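Local coordinates for UPF0342 protein YheA (Bacillus subtilis, PDB 2OEE), which is of unknown function but belongs to the all-helical YlbF/YmcA (Com_YlbF) family, whose relatives are linked to control of the competence regulator ComK, at residues K26-E31 / I83-E88; D30-N33 / S37-R40; E43-V48 / A75-H80. All blocks are in the same frame, centred on the assembly; numbering follows the deposited sequence.

Interaction 1 of 3, residues K26-E31 / I83-E88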
ATOM      1  N   LYS A  26       2.831  -0.053 -19.836  1.00 13.54           N
ATOM      2  CA  LYS A  26       2.962   1.170 -20.636  1.00 15.78           C
ATOM      3  C   LYS A  26       2.645   0.902 -22.108  1.00 14.61           C
ATOM      4  O   LYS A  26       1.944   1.687 -22.746  1.00 15.04           O
ATOM      5  CB  LYS A  26       4.373   1.773 -20.522  1.00 15.35           C
ATOM      6  CG  LYS A  26       4.537   3.042 -21.368  1.00 17.34           C
ATOM      7  CD  LYS A  26       5.902   3.738 -21.166  1.00 18.89           C
ATOM      8  CE  LYS A  26       5.940   5.113 -21.877  1.00 20.40           C
ATOM      9  NZ  LYS A  26       5.646   4.977 -23.349  1.00 21.42           N
ATOM     10  N   ASN A  27       3.173  -0.185 -22.649  1.00 15.05           N
ATOM     11  CA  ASN A  27       2.877  -0.504 -24.057  1.00 15.67           C
ATOM     12  C   ASN A  27       1.386  -0.750 -24.327  1.00 15.19           C
ATOM     13  O   ASN A  27       0.841  -0.261 -25.332  1.00 14.48           O
ATOM     14  CB  ASN A  27       3.774  -1.634 -24.583  1.00 16.14           C
ATOM     15  CG  ASN A  27       5.229  -1.182 -24.751  1.00 18.41           C
ATOM     16  OD1 ASN A  27       5.512   0.016 -24.854  1.00 22.36           O
ATOM     17  ND2 ASN A  27       6.146  -2.131 -24.763  1.00 19.84           N
ATOM     18  N   LEU A  28       0.729  -1.477 -23.426  1.00 14.49           N
ATOM     19  CA  LEU A  28      -0.720  -1.716 -23.509  1.00 14.21           C
ATOM     20  C   LEU A  28      -1.520  -0.425 -23.374  1.00 14.70           C
ATOM     21  O   LEU A  28      -2.517  -0.206 -24.078  1.00 13.83           O
ATOM     22  CB  LEU A  28      -1.167  -2.701 -22.413  1.00 14.00           C
ATOM     23  CG  LEU A  28      -0.927  -4.171 -22.748  1.00 13.11           C
ATOM     24  CD1 LEU A  28      -1.096  -5.050 -21.521  1.00 13.16           C
ATOM     25  CD2 LEU A  28      -1.890  -4.600 -23.877  1.00 14.27           C
ATOM     26  N   TYR A  29      -1.095   0.422 -22.439  1.00 14.40           N
ATOM     27  CA  TYR A  29      -1.734   1.693 -22.218  1.00 15.54           C
ATOM     28  C   TYR A  29      -1.651   2.564 -23.482  1.00 15.66           C
ATOM     29  O   TYR A  29      -2.640   3.166 -23.883  1.00 15.24           O
ATOM     30  CB  TYR A  29      -1.096   2.394 -21.009  1.00 16.94           C
ATOM     31  CG  TYR A  29      -1.754   3.685 -20.648  1.00 18.41           C
ATOM     32  CD1 TYR A  29      -2.866   3.709 -19.823  1.00 19.41           C
ATOM     33  CD2 TYR A  29      -1.269   4.900 -21.145  1.00 20.75           C
ATOM     34  CE1 TYR A  29      -3.477   4.908 -19.483  1.00 21.02           C
ATOM     35  CE2 TYR A  29      -1.883   6.110 -20.815  1.00 21.42           C
ATOM     36  CZ  TYR A  29      -2.986   6.091 -19.987  1.00 20.61           C
ATOM     37  OH  TYR A  29      -3.616   7.258 -19.643  1.00 23.57           O
ATOM     38  N   ASP A  30      -0.470   2.617 -24.091  1.00 15.41           N
ATOM     39  CA  ASP A  30      -0.243   3.417 -25.300  1.00 15.84           C
ATOM     40  C   ASP A  30      -1.001   2.838 -26.502  1.00 15.60           C
ATOM     41  O   ASP A  30      -1.544   3.581 -27.303  1.00 16.28           O
ATOM     42  CB  ASP A  30       1.245   3.451 -25.628  1.00 15.86           C
ATOM     43  CG  ASP A  30       2.042   4.311 -24.645  1.00 16.47           C
ATOM     44  OD1 ASP A  30       1.431   5.057 -23.865  1.00 14.69           O
ATOM     45  OD2 ASP A  30       3.277   4.209 -24.661  1.00 18.24           O
ATOM     46  N   GLU A  31      -1.031   1.509 -26.591  1.00 15.10           N
ATOM     47  CA  GLU A  31      -1.756   0.790 -27.629  1.00 15.86           C
ATOM     48  C   GLU A  31      -3.251   1.082 -27.578  1.00 15.53           C
ATOM     49  O   GLU A  31      -3.873   1.398 -28.615  1.00 15.19           O
ATOM     50  CB  GLU A  31      -1.482  -0.706 -27.518  1.00 16.06           C
ATOM     51  CG  GLU A  31      -1.945  -1.472 -28.702  1.00 19.85           C
ATOM     52  CD  GLU A  31      -1.736  -2.953 -28.574  1.00 21.97           C
ATOM     53  OE1 GLU A  31      -0.928  -3.400 -27.714  1.00 20.18           O
ATOM     54  OE2 GLU A  31      -2.401  -3.664 -29.358  1.00 21.76           O
ATOM     55  N   ILE A  83      -8.420  -3.998 -24.469  1.00 11.19           N
ATOM     56  CA  ILE A  83      -8.685  -3.266 -23.219  1.00 11.43           C
ATOM     57  C   ILE A  83      -8.650  -4.215 -22.012  1.00 11.82           C
ATOM     58  O   ILE A  83      -8.173  -3.842 -20.932  1.00 11.25           O
ATOM     59  CB  ILE A  83     -10.031  -2.516 -23.254  1.00 11.12           C
ATOM     60  CG1 ILE A  83      -9.982  -1.384 -24.300  1.00 11.72           C
ATOM     61  CG2 ILE A  83     -10.401  -1.953 -21.859  1.00 11.46           C
ATOM     62  CD1 ILE A  83     -11.368  -0.771 -24.581  1.00 10.52           C
ATOM     63  N   SER A  84      -9.150  -5.435 -22.199  1.00 11.60           N
ATOM     64  CA  SER A  84      -9.162  -6.422 -21.110  1.00 12.29           C
ATOM     65  C   SER A  84      -7.744  -6.777 -20.706  1.00 11.47           C
ATOM     66  O   SER A  84      -7.492  -6.972 -19.526  1.00 11.50           O
ATOM     67  CB  SER A  84      -9.885  -7.714 -21.516  1.00 12.63           C
ATOM     68  OG  SER A  84     -11.269  -7.451 -21.658  1.00 18.94           O
ATOM     69  N   GLN A  85      -6.858  -6.872 -21.697  1.00 11.60           N
ATOM     70  CA  GLN A  85      -5.415  -7.132 -21.475  1.00 11.98           C
ATOM     71  C   GLN A  85      -4.747  -6.017 -20.670  1.00 11.65           C
ATOM     72  O   GLN A  85      -3.956  -6.284 -19.764  1.00 10.88           O
ATOM     73  CB  GLN A  85      -4.683  -7.345 -22.802  1.00 11.41           C
ATOM     74  CG  GLN A  85      -5.048  -8.678 -23.499  1.00 11.40           C
ATOM     75  CD  GLN A  85      -4.297  -8.933 -24.787  1.00 12.51           C
ATOM     76  OE1 GLN A  85      -3.301  -8.272 -25.107  1.00 14.75           O
ATOM     77  NE2 GLN A  85      -4.793  -9.889 -25.566  1.00 14.62           N
ATOM     78  N   LEU A  86      -5.064  -4.768 -21.020  1.00 11.26           N
ATOM     79  CA  LEU A  86      -4.630  -3.615 -20.229  1.00 11.21           C
ATOM     80  C   LEU A  86      -5.159  -3.672 -18.776  1.00 11.23           C
ATOM     81  O   LEU A  86      -4.388  -3.470 -17.827  1.00 11.43           O
ATOM     82  CB  LEU A  86      -5.028  -2.291 -20.930  1.00 10.89           C
ATOM     83  CG  LEU A  86      -4.863  -0.992 -20.118  1.00 12.02           C
ATOM     84  CD1 LEU A  86      -3.381  -0.788 -19.675  1.00 12.88           C
ATOM     85  CD2 LEU A  86      -5.387   0.203 -20.919  1.00 11.16           C
HETATM   86  N   MSE A  87      -6.448  -3.951 -18.609  1.00 10.79           N
HETATM   87  CA  MSE A  87      -7.068  -4.053 -17.291  1.00 11.95           C
HETATM   88  C   MSE A  87      -6.469  -5.200 -16.482  1.00 12.26           C
HETATM   89  O   MSE A  87      -6.238  -5.058 -15.276  1.00 12.67           O
HETATM   90  CB  MSE A  87      -8.600  -4.172 -17.387  1.00 10.88           C
HETATM   91  CG  MSE A  87      -9.275  -2.849 -17.871  1.00 13.16           C
HETATM   92 SE   MSE A  87     -11.082  -2.976 -18.044  1.00 13.76          SE
HETATM   93  CE  MSE A  87     -11.604  -3.285 -16.354  1.00 19.61           C
ATOM     94  N   GLU A  88      -6.185  -6.313 -17.157  1.00 12.76           N
ATOM     95  CA  GLU A  88      -5.486  -7.426 -16.511  1.00 14.02           C
ATOM     96  C   GLU A  88      -4.073  -7.022 -16.073  1.00 14.46           C
ATOM     97  O   GLU A  88      -3.667  -7.335 -14.941  1.00 14.95           O
ATOM     98  CB  GLU A  88      -5.469  -8.651 -17.425  1.00 13.02           C
ATOM     99  CG  GLU A  88      -6.830  -9.392 -17.487  1.00 13.99           C
ATOM    100  CD  GLU A  88      -6.959 -10.392 -18.655  1.00 14.21           C
ATOM    101  OE1 GLU A  88      -6.228 -10.288 -19.661  1.00 14.79           O
ATOM    102  OE2 GLU A  88      -7.832 -11.281 -18.580  1.00 17.89           O
TER
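Leu28 and Leu86 meet where two helices run roughly antiparallel, 146° between their directions; their CA atoms are 5.4 Å apart, and the axes of the short segments approach to 9.3 Å. The two leucines reach across differently. Leu28 points at the other helix and divides its branches: CD1 lies on the backbone carbonyl of Gln85, 3.6 Å from Gln85 O, while CD2 rests near CB and OE1 of the Gln85 side chain. The glutamine and leucine side chains cross at about a right angle. The polar end of Gln85 is held within its own helix, OE1 hydrogen-bonded to Lys82 and NE2 to Glu81. Leu86 swings its CG anti to the backbone N (chi1 170°), which brings CD1 against the backbone at Tyr29, 3.8 Å from Tyr29 N and 4.0 Å from Leu28 CB. CD2 approaches the Tyr29 ring obliquely. Both that ring and Leu86 pack on Tyr112 of the second subunit, placing this side of the contact at the dimer interface; within the chain, the Tyr29 hydroxyl is hydrogen-bonded to Arg46. Interlocked aliphatic side chains between antiparallel helices, here 20-34 and 81-104, are characteristic of a helical bundle.

Interaction 2 of 3, residues D30-N33 / S37-R40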
ATOM      1  N   ASP A  30      -0.470   2.617 -24.091  1.00 15.41           N
ATOM      2  CA  ASP A  30      -0.243   3.417 -25.300  1.00 15.84           C
ATOM      3  C   ASP A  30      -1.001   2.838 -26.502  1.00 15.60           C
ATOM      4  O   ASP A  30      -1.544   3.581 -27.303  1.00 16.28           O
ATOM      5  CB  ASP A  30       1.245   3.451 -25.628  1.00 15.86           C
ATOM      6  CG  ASP A  30       2.042   4.311 -24.645  1.00 16.47           C
ATOM      7  OD1 ASP A  30       1.431   5.057 -23.865  1.00 14.69           O
ATOM      8  OD2 ASP A  30       3.277   4.209 -24.661  1.00 18.24           O
ATOM      9  N   GLU A  31      -1.031   1.509 -26.591  1.00 15.10           N
ATOM     10  CA  GLU A  31      -1.756   0.790 -27.629  1.00 15.86           C
ATOM     11  C   GLU A  31      -3.251   1.082 -27.578  1.00 15.53           C
ATOM     12  O   GLU A  31      -3.873   1.398 -28.615  1.00 15.19           O
ATOM     13  CB  GLU A  31      -1.482  -0.706 -27.518  1.00 16.06           C
ATOM     14  CG  GLU A  31      -1.945  -1.472 -28.702  1.00 19.85           C
ATOM     15  CD  GLU A  31      -1.736  -2.953 -28.574  1.00 21.97           C
ATOM     16  OE1 GLU A  31      -0.928  -3.400 -27.714  1.00 20.18           O
ATOM     17  OE2 GLU A  31      -2.401  -3.664 -29.358  1.00 21.76           O
ATOM     18  N   VAL A  32      -3.822   1.025 -26.373  1.00 13.89           N
ATOM     19  CA  VAL A  32      -5.216   1.388 -26.172  1.00 14.35           C
ATOM     20  C   VAL A  32      -5.467   2.857 -26.530  1.00 15.94           C
ATOM     21  O   VAL A  32      -6.473   3.186 -27.189  1.00 15.96           O
ATOM     22  CB  VAL A  32      -5.718   1.010 -24.733  1.00 13.15           C
ATOM     23  CG1 VAL A  32      -7.024   1.691 -24.389  1.00 13.29           C
ATOM     24  CG2 VAL A  32      -5.896  -0.527 -24.619  1.00 12.07           C
ATOM     25  N   ASN A  33      -4.563   3.742 -26.109  1.00 16.46           N
ATOM     26  CA  ASN A  33      -4.748   5.160 -26.425  1.00 18.34           C
ATOM     27  C   ASN A  33      -4.572   5.510 -27.909  1.00 16.95           C
ATOM     28  O   ASN A  33      -5.158   6.483 -28.371  1.00 17.63           O
ATOM     29  CB  ASN A  33      -3.908   6.081 -25.533  1.00 18.66           C
ATOM     30  CG  ASN A  33      -4.362   6.053 -24.067  1.00 24.75           C
ATOM     31  OD1 ASN A  33      -3.533   5.910 -23.173  1.00 31.81           O
ATOM     32  ND2 ASN A  33      -5.671   6.145 -23.819  1.00 26.47           N
ATOM     33  N   SER A  37     -11.299   3.985 -30.985  1.00 11.57           N
ATOM     34  CA  SER A  37     -12.474   3.344 -30.402  1.00 10.86           C
ATOM     35  C   SER A  37     -12.199   2.864 -28.962  1.00 10.56           C
ATOM     36  O   SER A  37     -13.022   3.059 -28.066  1.00 10.66           O
ATOM     37  CB  SER A  37     -12.953   2.151 -31.268  1.00 10.89           C
ATOM     38  OG  SER A  37     -13.047   2.497 -32.650  1.00 11.93           O
ATOM     39  N   ALA A  38     -11.068   2.193 -28.772  1.00  9.77           N
ATOM     40  CA  ALA A  38     -10.703   1.630 -27.458  1.00 10.72           C
ATOM     41  C   ALA A  38     -10.411   2.747 -26.444  1.00 11.12           C
ATOM     42  O   ALA A  38     -10.796   2.649 -25.283  1.00 12.06           O
ATOM     43  CB  ALA A  38      -9.488   0.697 -27.597  1.00  9.61           C
ATOM     44  N   LYS A  39      -9.702   3.784 -26.882  1.00 12.86           N
ATOM     45  CA  LYS A  39      -9.408   4.930 -26.014  1.00 14.13           C
ATOM     46  C   LYS A  39     -10.695   5.456 -25.411  1.00 14.21           C
ATOM     47  O   LYS A  39     -10.787   5.597 -24.179  1.00 14.37           O
ATOM     48  CB  LYS A  39      -8.689   6.045 -26.784  1.00 14.12           C
ATOM     49  CG  LYS A  39      -8.289   7.271 -25.914  1.00 15.47           C
ATOM     50  CD  LYS A  39      -7.747   8.369 -26.833  1.00 15.56           C
ATOM     51  CE  LYS A  39      -6.935   9.427 -26.077  1.00 19.24           C
ATOM     52  NZ  LYS A  39      -7.845  10.336 -25.404  1.00 22.45           N
ATOM     53  N   ARG A  40     -11.697   5.718 -26.260  1.00 14.11           N
ATOM     54  CA  ARG A  40     -13.002   6.228 -25.805  1.00 14.53           C
ATOM     55  C   ARG A  40     -13.719   5.321 -24.801  1.00 15.01           C
ATOM     56  O   ARG A  40     -14.258   5.796 -23.802  1.00 14.76           O
ATOM     57  CB  ARG A  40     -13.940   6.556 -26.986  1.00 14.07           C
ATOM     58  CG  ARG A  40     -15.296   7.109 -26.542  1.00 15.72           C
ATOM     59  CD  ARG A  40     -16.282   7.333 -27.708  1.00 13.46           C
ATOM     60  NE  ARG A  40     -15.646   7.990 -28.844  1.00 12.98           N
ATOM     61  CZ  ARG A  40     -16.089   7.893 -30.095  1.00 12.80           C
ATOM     62  NH1 ARG A  40     -17.146   7.158 -30.351  1.00  9.05           N
ATOM     63  NH2 ARG A  40     -15.442   8.504 -31.075  1.00 12.70           N
TER
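Val32 and Lys39 face each other across a short turn between consecutive helices, with the CA atoms of Asn33 and Lys39 only 4.7 Å apart and Val32 O 3.3 Å from Lys39 N at an angle too poor for a hydrogen bond. This is a tight connection between neighbouring helices of the all-helical fold, in which helix 20-34 gives way to helix 36-48 almost at once. On its inner side Ala38 turns its methyl toward the preceding helix, where CB lies 3.9 Å from Val32 O and 4.2 Å from Val32 CG1. The small side chain is consistent with the close approach of the backbones, and Leu86 and Ile83 of helix 81-104 cover this buried pair, touching Val32 and Ala38 respectively. Outside, Lys39 CG lies opposite the backbone N (chi1 -177°), which starts the chain alongside the last turn of helix 20-34, crossing the Asn33 side chain at about a right angle. Its methylenes do the touching: CB comes to 3.6 Å from Val32 O, and the chain bends only at its last torsion, sending the ammonium group to a salt bridge with Glu43. Replacing Lys39 with an alanine would probably strip the methylene packing from Asn33 and leave Glu43 without this cationic mate. Farther along the lysine chain, CD sits 3.6 Å from Asn33 O.

Interaction 3 of 3, residues E43-V48 / A75-H80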
ATOM      1  N   GLU A  43     -11.617   5.299 -21.482  1.00 21.64           N
ATOM      2  CA  GLU A  43     -11.806   6.593 -20.809  1.00 24.80           C
ATOM      3  C   GLU A  43     -13.178   6.744 -20.153  1.00 26.02           C
ATOM      4  O   GLU A  43     -13.266   7.209 -19.021  1.00 26.36           O
ATOM      5  CB  GLU A  43     -11.494   7.759 -21.746  1.00 24.50           C
ATOM      6  CG  GLU A  43     -10.001   7.933 -21.954  1.00 27.92           C
ATOM      7  CD  GLU A  43      -9.651   9.062 -22.900  1.00 31.28           C
ATOM      8  OE1 GLU A  43     -10.562   9.625 -23.540  1.00 34.11           O
ATOM      9  OE2 GLU A  43      -8.449   9.363 -23.026  1.00 34.05           O
ATOM     10  N   ASN A  44     -14.242   6.337 -20.844  1.00 27.65           N
ATOM     11  CA  ASN A  44     -15.590   6.402 -20.275  1.00 29.90           C
ATOM     12  C   ASN A  44     -15.748   5.464 -19.067  1.00 31.08           C
ATOM     13  O   ASN A  44     -16.464   5.776 -18.106  1.00 31.22           O
ATOM     14  CB  ASN A  44     -16.647   6.113 -21.354  1.00 30.12           C
ATOM     15  CG  ASN A  44     -18.049   5.940 -20.779  1.00 32.42           C
ATOM     16  OD1 ASN A  44     -18.616   4.847 -20.828  1.00 35.52           O
ATOM     17  ND2 ASN A  44     -18.615   7.019 -20.239  1.00 33.74           N
ATOM     18  N   PHE A  45     -15.064   4.337 -19.117  1.00 32.50           N
ATOM     19  CA  PHE A  45     -14.920   3.419 -18.008  1.00 34.11           C
ATOM     20  C   PHE A  45     -14.194   4.038 -16.800  1.00 35.28           C
ATOM     21  O   PHE A  45     -14.652   3.955 -15.718  1.00 34.79           O
ATOM     22  CB  PHE A  45     -14.136   2.191 -18.459  1.00 34.13           C
ATOM     23  CG  PHE A  45     -13.750   1.273 -17.363  1.00 34.90           C
ATOM     24  CD1 PHE A  45     -14.695   0.519 -16.712  1.00 35.16           C
ATOM     25  CD2 PHE A  45     -12.462   1.128 -16.999  1.00 35.15           C
ATOM     26  CE1 PHE A  45     -14.348  -0.308 -15.733  1.00 36.38           C
ATOM     27  CE2 PHE A  45     -12.115   0.267 -15.994  1.00 36.45           C
ATOM     28  CZ  PHE A  45     -13.044  -0.438 -15.375  1.00 35.48           C
ATOM     29  N   ARG A  46     -13.012   4.549 -17.023  1.00 36.95           N
ATOM     30  CA  ARG A  46     -12.280   5.237 -16.015  1.00 39.73           C
ATOM     31  C   ARG A  46     -13.087   6.352 -15.370  1.00 41.14           C
ATOM     32  O   ARG A  46     -13.065   6.476 -14.184  1.00 40.89           O
ATOM     33  CB  ARG A  46     -10.927   5.684 -16.523  1.00 39.21           C
ATOM     34  CG  ARG A  46      -9.893   4.645 -16.444  1.00 40.46           C
ATOM     35  CD  ARG A  46      -8.546   5.045 -17.036  1.00 41.60           C
ATOM     36  NE  ARG A  46      -7.818   6.058 -16.296  1.00 45.82           N
ATOM     37  CZ  ARG A  46      -6.865   6.870 -16.788  1.00 48.12           C
ATOM     38  NH1 ARG A  46      -6.413   6.798 -18.036  1.00 48.62           N
ATOM     39  NH2 ARG A  46      -6.341   7.783 -15.999  1.00 48.90           N
ATOM     40  N   ASP A  47     -13.814   7.119 -16.177  1.00 43.32           N
ATOM     41  CA  ASP A  47     -14.539   8.289 -15.764  1.00 46.05           C
ATOM     42  C   ASP A  47     -15.760   7.884 -14.926  1.00 47.67           C
ATOM     43  O   ASP A  47     -15.991   8.373 -13.831  1.00 47.84           O
ATOM     44  CB  ASP A  47     -14.922   9.148 -16.970  1.00 46.02           C
ATOM     45  CG  ASP A  47     -13.687   9.756 -17.723  1.00 47.85           C
ATOM     46  OD1 ASP A  47     -12.527   9.500 -17.374  1.00 49.17           O
ATOM     47  OD2 ASP A  47     -13.872  10.492 -18.712  1.00 49.94           O
ATOM     48  N   VAL A  48     -16.524   6.948 -15.416  1.00 49.87           N
ATOM     49  CA  VAL A  48     -17.619   6.444 -14.648  1.00 51.74           C
ATOM     50  C   VAL A  48     -17.251   6.038 -13.257  1.00 52.90           C
ATOM     51  O   VAL A  48     -17.927   6.357 -12.331  1.00 53.56           O
ATOM     52  CB  VAL A  48     -18.450   5.439 -15.381  1.00 51.72           C
ATOM     53  CG1 VAL A  48     -19.424   4.737 -14.460  1.00 52.38           C
ATOM     54  CG2 VAL A  48     -19.184   6.117 -16.517  1.00 52.55           C
ATOM     55  N   ALA A  75     -18.846  -4.191 -18.159  1.00 37.18           N
ATOM     56  CA  ALA A  75     -19.188  -5.166 -19.209  1.00 36.19           C
ATOM     57  C   ALA A  75     -18.829  -4.693 -20.607  1.00 35.57           C
ATOM     58  O   ALA A  75     -18.297  -5.470 -21.399  1.00 35.95           O
ATOM     59  CB  ALA A  75     -20.670  -5.548 -19.141  1.00 36.80           C
ATOM     60  N   LEU A  76     -19.143  -3.438 -20.922  1.00 34.12           N
ATOM     61  CA  LEU A  76     -18.670  -2.804 -22.152  1.00 33.02           C
ATOM     62  C   LEU A  76     -17.198  -3.141 -22.369  1.00 31.24           C
ATOM     63  O   LEU A  76     -16.846  -3.790 -23.361  1.00 31.64           O
ATOM     64  CB  LEU A  76     -18.883  -1.270 -22.114  1.00 33.28           C
ATOM     65  CG  LEU A  76     -18.287  -0.295 -23.165  1.00 34.52           C
ATOM     66  CD1 LEU A  76     -18.548  -0.703 -24.626  1.00 32.27           C
ATOM     67  CD2 LEU A  76     -18.773   1.156 -22.922  1.00 34.27           C
ATOM     68  N   VAL A  77     -16.348  -2.743 -21.429  1.00 28.06           N
ATOM     69  CA  VAL A  77     -14.906  -2.811 -21.650  1.00 26.15           C
ATOM     70  C   VAL A  77     -14.321  -4.211 -21.592  1.00 24.68           C
ATOM     71  O   VAL A  77     -13.379  -4.509 -22.314  1.00 23.93           O
ATOM     72  CB  VAL A  77     -14.105  -1.867 -20.719  1.00 26.65           C
ATOM     73  CG1 VAL A  77     -14.326  -0.444 -21.130  1.00 27.53           C
ATOM     74  CG2 VAL A  77     -14.479  -2.074 -19.243  1.00 26.79           C
ATOM     75  N   GLN A  78     -14.871  -5.071 -20.745  1.00 23.19           N
ATOM     76  CA  GLN A  78     -14.375  -6.443 -20.669  1.00 23.86           C
ATOM     77  C   GLN A  78     -14.577  -7.263 -21.945  1.00 22.35           C
ATOM     78  O   GLN A  78     -13.817  -8.196 -22.218  1.00 23.56           O
ATOM     79  CB  GLN A  78     -14.939  -7.149 -19.438  1.00 24.25           C
ATOM     80  CG  GLN A  78     -14.251  -6.631 -18.205  1.00 28.93           C
ATOM     81  CD  GLN A  78     -14.649  -7.353 -16.953  1.00 35.11           C
ATOM     82  OE1 GLN A  78     -15.646  -8.090 -16.923  1.00 37.91           O
ATOM     83  NE2 GLN A  78     -13.870  -7.141 -15.889  1.00 37.41           N
ATOM     84  N   GLN A  79     -15.569  -6.887 -22.753  1.00 20.46           N
ATOM     85  CA  GLN A  79     -15.800  -7.564 -24.033  1.00 18.75           C
ATOM     86  C   GLN A  79     -14.798  -7.182 -25.127  1.00 15.79           C
ATOM     87  O   GLN A  79     -14.831  -7.756 -26.210  1.00 15.11           O
ATOM     88  CB  GLN A  79     -17.243  -7.363 -24.530  1.00 20.03           C
ATOM     89  CG  GLN A  79     -17.484  -6.032 -25.231  1.00 25.55           C
ATOM     90  CD  GLN A  79     -18.598  -6.082 -26.288  1.00 31.60           C
ATOM     91  OE1 GLN A  79     -19.092  -7.162 -26.681  1.00 37.34           O
ATOM     92  NE2 GLN A  79     -18.980  -4.913 -26.763  1.00 30.94           N
ATOM     93  N   HIS A  80     -13.931  -6.200 -24.854  1.00 13.02           N
ATOM     94  CA  HIS A  80     -12.911  -5.791 -25.800  1.00 11.57           C
ATOM     95  C   HIS A  80     -11.589  -6.446 -25.398  1.00 11.17           C
ATOM     96  O   HIS A  80     -11.091  -6.173 -24.304  1.00 10.41           O
ATOM     97  CB  HIS A  80     -12.752  -4.267 -25.768  1.00 10.91           C
ATOM     98  CG  HIS A  80     -11.873  -3.727 -26.852  1.00  9.81           C
ATOM     99  ND1 HIS A  80     -10.503  -3.668 -26.735  1.00  8.68           N
ATOM    100  CD2 HIS A  80     -12.172  -3.184 -28.062  1.00  7.57           C
ATOM    101  CE1 HIS A  80      -9.988  -3.133 -27.826  1.00  8.61           C
ATOM    102  NE2 HIS A  80     -10.976  -2.849 -28.657  1.00  9.30           N
TER
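Phe45 and Val77 make the aromatic part of this contact, a CH-pi interaction between a methyl group and a ring face. Val77 CG2 stands 4.0 Å from the centroid of the Phe45 ring, 23° off its normal, and is displaced toward the CD1 side, where the closest approach is 3.6 Å to CD1. The first torsion of Phe45 (chi1 171°) sends the ring out across the gap between the helices, and the two side chains meet at about a right angle. The purely aliphatic part is made by the other valine methyl, CG1, which packs 3.8 Å from Phe45 CB; the valine thus straddles the root of the phenylalanine, one branch on the ring and one on the stem. The pair packs helix 70-78 against helix 36-48 in an all-helical domain of the Com_YlbF family, and Met87 of helix 81-104 touches both residues, so that three helices come together here. Val74 and Thr73 add further packing against Phe45. A looser, more exposed contact flanks the pair, with Asn44 OD1 4.2 Å from Leu76 CD2. Polar interactions lie at the end of the second segment: His80 N binds Val77 O at 3.1 Å, and His80 takes the N-cap position of the next helix, its ND1 accepting the backbone N-H of Ile83.

Helix 20-34 serves both interaction 1 and interaction 2, and helix 36-48 both interaction 2 and interaction 3, so the contacts follow the chain round successive helices. Interaction 2 joins neighbours in sequence through backbone proximity and a small alanine, with a buried Val32/Ala38 side and a partly exposed Asn33/Lys39 side; interactions 1 and 3 bring distant segments together through larger apolar side chains. Interaction 1 lies nearest the centre of the chain and also reaches the second subunit, whereas interaction 3 alone has exposed touching residues, Asn44 and Leu76. Neighbouring packing joins them: Leu86 on Val32 between interactions 1 and 2, Ala38 on His80 between 2 and 3, Met87 on Phe45 between 1 and 3.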